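Local coordinates for protein putative methylase (Clostridium difficile, PDB 3LDU) that binds GTP in the crystal and probably acts as an RNA-binding methyltransferase that modifies guanine in ribosomal RNA, at residues I218-E231 / W241-D253. Numbering follows the deposited sequence.
Sequences INMAPGLNREFISE and WWDVRKDAFNKID
Arg-245 and Glu-231 form a side-on salt bridge in which two nitrogens meet two oxygens: Arg-245 NE reaches Glu-231 OE2 at 3.1 Å and Arg-245 NH2 reaches Glu-231 OE1 at 2.9 Å. Both oxygens lie close to the guanidinium plane, whereas the carboxylate is turned 33° against it. Followed outward from CB, the arginine sets CG opposite its own carbonyl carbon (chi1 -80°) and runs extended to NE, which carries the chain off helix 238-251 to the loop. At the tip, Arg-245 NH1 makes weak bonds to Arg-226 O and Gly-223 O, while Arg-245 NH2 also passes 3.5 Å from Phe-228 CD2. The carboxylate is fixed from within its own segment as well, since Phe-228 N donates to the anti lone pair of Glu-231 OE1 at 2.8 Å.

Glu-231 CG sits over the Trp-241 five-membered ring, 3.5 Å from its centroid and almost on the normal, a CH-pi contact. The Phe-228 ring is strongly offset from the six-membered ring of Trp-241, their centroids 5.0 Å apart.

The loop thus follows one side of the helix within the methyltransferase domain, away from the GTP pocket; Asn-53, on helix 48-55, touches the side chains of Phe-228 and Trp-241. At the start of segment 218-231, a Schellman motif with Asn-219 as C-prime residue ends helix 208-217. Here Asp-253 N donates almost straight (177°) to Ile-218 O, and a water bridges Asn-219 O, Ala-221 N and Ala-248 O. Between the two ends, the branches of Leu-224 divide: CD1 meets Ala-248 CB, and Leu-224 CD2 presses on Ile-252 CD1 at a tight 3.5 Å.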
loop_
_atom_site.group_PDB
_atom_site.type_symbol
_atom_site.label_atom_id
_atom_site.label_comp_id
_atom_site.label_asym_id
_atom_site.label_seq_id
_atom_site.Cartn_x
_atom_site.Cartn_y
_atom_site.Cartn_z
ATOM N N ILE A 218 14.092 7.320 -7.892
ATOM C CA ILE A 218 15.290 7.721 -7.154
ATOM C C ILE A 218 15.560 6.806 -5.958
ATOM O O ILE A 218 16.428 7.091 -5.141
ATOM C CB ILE A 218 15.232 9.194 -6.693
ATOM C CG1 ILE A 218 14.043 9.431 -5.757
ATOM C CG2 ILE A 218 15.161 10.121 -7.903
ATOM C CD1 ILE A 218 14.079 10.794 -5.077
ATOM N N ASN A 219 14.817 5.704 -5.876
ATOM C CA ASN A 219 14.954 4.737 -4.775
ATOM C C ASN A 219 14.781 5.387 -3.400
ATOM O O ASN A 219 15.535 5.116 -2.464
ATOM C CB ASN A 219 16.307 4.010 -4.854
ATOM C CG ASN A 219 16.316 2.700 -4.082
ATOM O OD1 ASN A 219 15.311 1.993 -4.020
ATOM N ND2 ASN A 219 17.458 2.368 -3.497
HETATM N N MSE A 220 13.798 6.269 -3.291
HETATM C CA MSE A 220 13.443 6.858 -2.006
HETATM C C MSE A 220 12.443 5.953 -1.295
HETATM O O MSE A 220 11.369 5.681 -1.811
HETATM C CB MSE A 220 12.833 8.244 -2.196
HETATM C CG MSE A 220 12.389 8.879 -0.885
HETATM SE SE MSE A 220 11.553 10.611 -1.192
HETATM C CE MSE A 220 13.138 11.554 -1.811
ATOM N N ALA A 221 12.800 5.491 -0.101
ATOM C CA ALA A 221 11.944 4.571 0.632
ATOM C C ALA A 221 10.635 5.257 0.995
ATOM O O ALA A 221 10.641 6.426 1.393
ATOM C CB ALA A 221 12.671 4.107 1.925
ATOM N N PRO A 222 9.503 4.530 0.887
ATOM C CA PRO A 222 8.202 5.140 1.188
ATOM C C PRO A 222 8.111 5.655 2.616
ATOM O O PRO A 222 7.461 6.677 2.848
ATOM C CB PRO A 222 7.200 3.992 0.969
ATOM C CG PRO A 222 8.033 2.742 0.914
ATOM C CD PRO A 222 9.363 3.161 0.366
ATOM N N GLY A 223 8.767 4.979 3.554
ATOM C CA GLY A 223 8.638 5.339 4.965
ATOM C C GLY A 223 9.623 6.380 5.473
ATOM O O GLY A 223 9.685 6.651 6.675
ATOM N N LEU A 224 10.385 6.975 4.559
ATOM C CA LEU A 224 11.515 7.832 4.932
ATOM C C LEU A 224 11.101 9.070 5.715
ATOM O O LEU A 224 11.822 9.515 6.611
ATOM C CB LEU A 224 12.303 8.234 3.682
ATOM C CG LEU A 224 13.739 8.743 3.807
ATOM C CD1 LEU A 224 14.656 7.778 4.584
ATOM C CD2 LEU A 224 14.292 9.039 2.415
ATOM N N ASN A 225 9.939 9.623 5.394
ATOM C CA ASN A 225 9.508 10.858 6.038
ATOM C C ASN A 225 8.300 10.697 6.950
ATOM O O ASN A 225 7.532 11.641 7.136
ATOM C CB ASN A 225 9.243 11.952 4.996
ATOM C CG ASN A 225 10.514 12.438 4.326
ATOM O OD1 ASN A 225 11.526 12.676 4.988
ATOM N ND2 ASN A 225 10.467 12.592 3.007
ATOM N N ARG A 226 8.130 9.507 7.522
ATOM C CA ARG A 226 7.072 9.307 8.498
ATOM C C ARG A 226 7.546 8.452 9.669
ATOM O O ARG A 226 8.658 7.912 9.650
ATOM C CB ARG A 226 5.829 8.690 7.863
ATOM C CG ARG A 226 6.070 7.365 7.152
ATOM C CD ARG A 226 4.764 6.596 7.049
ATOM N NE ARG A 226 4.341 6.112 8.362
ATOM C CZ ARG A 226 3.161 5.547 8.623
ATOM N NH1 ARG A 226 2.259 5.410 7.665
ATOM N NH2 ARG A 226 2.870 5.132 9.849
ATOM N N GLU A 227 6.704 8.331 10.685
ATOM C CA GLU A 227 7.068 7.501 11.827
ATOM C C GLU A 227 6.152 6.285 11.990
ATOM O O GLU A 227 5.088 6.198 11.372
ATOM C CB GLU A 227 7.192 8.316 13.107
ATOM C CG GLU A 227 5.954 9.033 13.562
ATOM C CD GLU A 227 6.264 9.998 14.700
ATOM O OE1 GLU A 227 6.097 9.618 15.883
ATOM O OE2 GLU A 227 6.704 11.130 14.409
ATOM N N PHE A 228 6.605 5.335 12.794
ATOM C CA PHE A 228 5.901 4.071 12.955
ATOM C C PHE A 228 5.750 3.779 14.426
ATOM O O PHE A 228 6.646 4.083 15.223
ATOM C CB PHE A 228 6.683 2.961 12.266
ATOM C CG PHE A 228 6.895 3.222 10.813
ATOM C CD1 PHE A 228 5.925 2.870 9.893
ATOM C CD2 PHE A 228 8.043 3.859 10.370
ATOM C CE1 PHE A 228 6.109 3.130 8.542
ATOM C CE2 PHE A 228 8.232 4.112 9.029
ATOM C CZ PHE A 228 7.259 3.752 8.115
ATOM N N ILE A 229 4.611 3.203 14.802
ATOM C CA ILE A 229 4.333 2.963 16.226
ATOM C C ILE A 229 5.408 2.107 16.901
ATOM O O ILE A 229 5.726 2.343 18.065
ATOM C CB ILE A 229 2.928 2.339 16.421
ATOM C CG1 ILE A 229 2.470 2.467 17.875
ATOM C CG2 ILE A 229 2.916 0.874 15.969
ATOM C CD1 ILE A 229 2.399 3.898 18.372
ATOM N N SER A 230 5.989 1.139 16.188
ATOM C CA SER A 230 6.979 0.226 16.793
ATOM C C SER A 230 8.338 0.871 17.069
ATOM O O SER A 230 9.204 0.265 17.727
ATOM C CB SER A 230 7.188 -1.016 15.918
ATOM O OG SER A 230 7.528 -0.640 14.585
ATOM N N GLU A 231 8.539 2.087 16.570
ATOM C CA GLU A 231 9.768 2.808 16.869
ATOM C C GLU A 231 9.854 3.156 18.352
ATOM O O GLU A 231 10.945 3.419 18.869
ATOM C CB GLU A 231 9.894 4.074 16.022
ATOM C CG GLU A 231 10.142 3.792 14.554
ATOM C CD GLU A 231 10.373 5.062 13.776
ATOM O OE1 GLU A 231 9.375 5.690 13.361
ATOM O OE2 GLU A 231 11.550 5.436 13.587
ATOM N N TRP A 241 16.133 0.259 14.076
ATOM C CA TRP A 241 15.311 1.265 13.393
ATOM C C TRP A 241 16.185 2.427 12.940
ATOM O O TRP A 241 16.009 2.965 11.846
ATOM C CB TRP A 241 14.175 1.777 14.288
ATOM C CG TRP A 241 12.797 1.218 13.941
ATOM C CD1 TRP A 241 12.010 0.408 14.723
ATOM C CD2 TRP A 241 12.057 1.442 12.730
ATOM N NE1 TRP A 241 10.828 0.121 14.068
ATOM C CE2 TRP A 241 10.836 0.738 12.845
ATOM C CE3 TRP A 241 12.311 2.163 11.561
ATOM C CZ2 TRP A 241 9.877 0.741 11.839
ATOM C CZ3 TRP A 241 11.352 2.164 10.557
ATOM C CH2 TRP A 241 10.152 1.456 10.705
ATOM N N TRP A 242 17.145 2.812 13.782
ATOM C CA TRP A 242 18.004 3.935 13.439
ATOM C C TRP A 242 18.880 3.651 12.213
ATOM O O TRP A 242 18.942 4.462 11.286
ATOM C CB TRP A 242 18.867 4.352 14.637
ATOM C CG TRP A 242 19.118 5.816 14.625
ATOM C CD1 TRP A 242 18.246 6.801 14.997
ATOM C CD2 TRP A 242 20.308 6.474 14.187
ATOM N NE1 TRP A 242 18.828 8.036 14.827
ATOM C CE2 TRP A 242 20.094 7.863 14.333
ATOM C CE3 TRP A 242 21.538 6.027 13.693
ATOM C CZ2 TRP A 242 21.064 8.805 14.002
ATOM C CZ3 TRP A 242 22.503 6.967 13.366
ATOM C CH2 TRP A 242 22.260 8.340 13.523
ATOM N N ASP A 243 19.540 2.498 12.211
ATOM C CA ASP A 243 20.409 2.109 11.108
ATOM C C ASP A 243 19.617 1.949 9.809
ATOM O O ASP A 243 20.100 2.298 8.731
ATOM C CB ASP A 243 21.149 0.816 11.439
ATOM C CG ASP A 243 22.224 1.018 12.499
ATOM O OD1 ASP A 243 22.529 2.184 12.810
ATOM O OD2 ASP A 243 22.766 0.016 13.003
ATOM N N VAL A 244 18.400 1.424 9.920
ATOM C CA VAL A 244 17.537 1.253 8.748
ATOM C C VAL A 244 17.137 2.590 8.124
ATOM O O VAL A 244 17.150 2.737 6.902
ATOM C CB VAL A 244 16.297 0.393 9.063
ATOM C CG1 VAL A 244 15.259 0.507 7.936
ATOM C CG2 VAL A 244 16.710 -1.054 9.272
ATOM N N ARG A 245 16.790 3.573 8.948
ATOM C CA ARG A 245 16.502 4.913 8.416
ATOM C C ARG A 245 17.710 5.580 7.773
ATOM O O ARG A 245 17.595 6.192 6.711
ATOM C CB ARG A 245 15.976 5.846 9.506
ATOM C CG ARG A 245 14.529 5.654 9.816
ATOM C CD ARG A 245 13.926 6.909 10.406
ATOM N NE ARG A 245 12.594 6.611 10.906
ATOM C CZ ARG A 245 11.470 6.848 10.242
ATOM N NH1 ARG A 245 11.502 7.424 9.042
ATOM N NH2 ARG A 245 10.313 6.520 10.792
ATOM N N LYS A 246 18.858 5.510 8.442
ATOM C CA LYS A 246 20.073 6.104 7.894
ATOM C C LYS A 246 20.451 5.423 6.574
ATOM O O LYS A 246 20.874 6.079 5.623
ATOM C CB LYS A 246 21.232 5.999 8.886
ATOM C CG LYS A 246 22.385 6.936 8.567
ATOM C CD LYS A 246 22.002 8.396 8.793
ATOM C CE LYS A 246 21.811 8.699 10.276
ATOM N NZ LYS A 246 21.559 10.146 10.541
ATOM N N ASP A 247 20.311 4.100 6.540
ATOM C CA ASP A 247 20.592 3.313 5.350
ATOM C C ASP A 247 19.684 3.781 4.218
ATOM O O ASP A 247 20.138 3.968 3.087
ATOM C CB ASP A 247 20.346 1.827 5.634
ATOM C CG ASP A 247 20.566 0.948 4.415
ATOM O OD1 ASP A 247 21.657 1.014 3.813
ATOM O OD2 ASP A 247 19.644 0.177 4.071
ATOM N N ALA A 248 18.404 3.980 4.523
ATOM C CA ALA A 248 17.458 4.414 3.492
ATOM C C ALA A 248 17.817 5.789 2.952
ATOM O O ALA A 248 17.744 6.026 1.745
ATOM C CB ALA A 248 16.022 4.385 4.000
ATOM N N PHE A 249 18.217 6.701 3.835
ATOM C CA PHE A 249 18.626 8.021 3.373
ATOM C C PHE A 249 19.806 7.928 2.401
ATOM O O PHE A 249 19.833 8.602 1.363
ATOM C CB PHE A 249 18.967 8.935 4.552
ATOM C CG PHE A 249 19.393 10.303 4.137
ATOM C CD1 PHE A 249 18.459 11.230 3.709
ATOM C CD2 PHE A 249 20.731 10.662 4.159
ATOM C CE1 PHE A 249 18.853 12.495 3.315
ATOM C CE2 PHE A 249 21.133 11.925 3.765
ATOM C CZ PHE A 249 20.194 12.843 3.344
ATOM N N ASN A 250 20.763 7.069 2.736
ATOM C CA ASN A 250 21.979 6.896 1.946
ATOM C C ASN A 250 21.732 6.202 0.608
ATOM O O ASN A 250 22.551 6.295 -0.312
ATOM C CB ASN A 250 23.030 6.119 2.749
ATOM C CG ASN A 250 23.591 6.919 3.921
ATOM O OD1 ASN A 250 23.963 6.353 4.948
ATOM N ND2 ASN A 250 23.658 8.240 3.767
ATOM N N LYS A 251 20.604 5.506 0.502
ATOM C CA LYS A 251 20.282 4.757 -0.709
ATOM C C LYS A 251 19.563 5.603 -1.754
ATOM O O LYS A 251 19.371 5.156 -2.880
ATOM C CB LYS A 251 19.451 3.517 -0.383
ATOM C CG LYS A 251 20.204 2.443 0.389
ATOM C CD LYS A 251 20.400 1.192 -0.455
ATOM C CE LYS A 251 20.608 -0.050 0.410
ATOM N NZ LYS A 251 21.954 -0.116 1.051
ATOM N N ILE A 252 19.161 6.816 -1.385
ATOM C CA ILE A 252 18.543 7.722 -2.357
ATOM C C ILE A 252 19.513 8.013 -3.490
ATOM O O ILE A 252 20.665 8.380 -3.252
ATOM C CB ILE A 252 18.120 9.057 -1.723
ATOM C CG1 ILE A 252 16.969 8.836 -0.736
ATOM C CG2 ILE A 252 17.694 10.039 -2.798
ATOM C CD1 ILE A 252 16.442 10.120 -0.126
ATOM N N ASP A 253 19.047 7.847 -4.726
ATOM C CA ASP A 253 19.886 8.094 -5.891
ATOM C C ASP A 253 19.927 9.589 -6.181
ATOM O O ASP A 253 19.009 10.145 -6.786
ATOM C CB ASP A 253 19.357 7.309 -7.093
ATOM C CG ASP A 253 20.251 7.430 -8.312
ATOM O OD1 ASP A 253 21.086 8.359 -8.358
ATOM O OD2 ASP A 253 20.113 6.594 -9.230
HETATM O O HOH W 1 15.612 5.646 0.270
#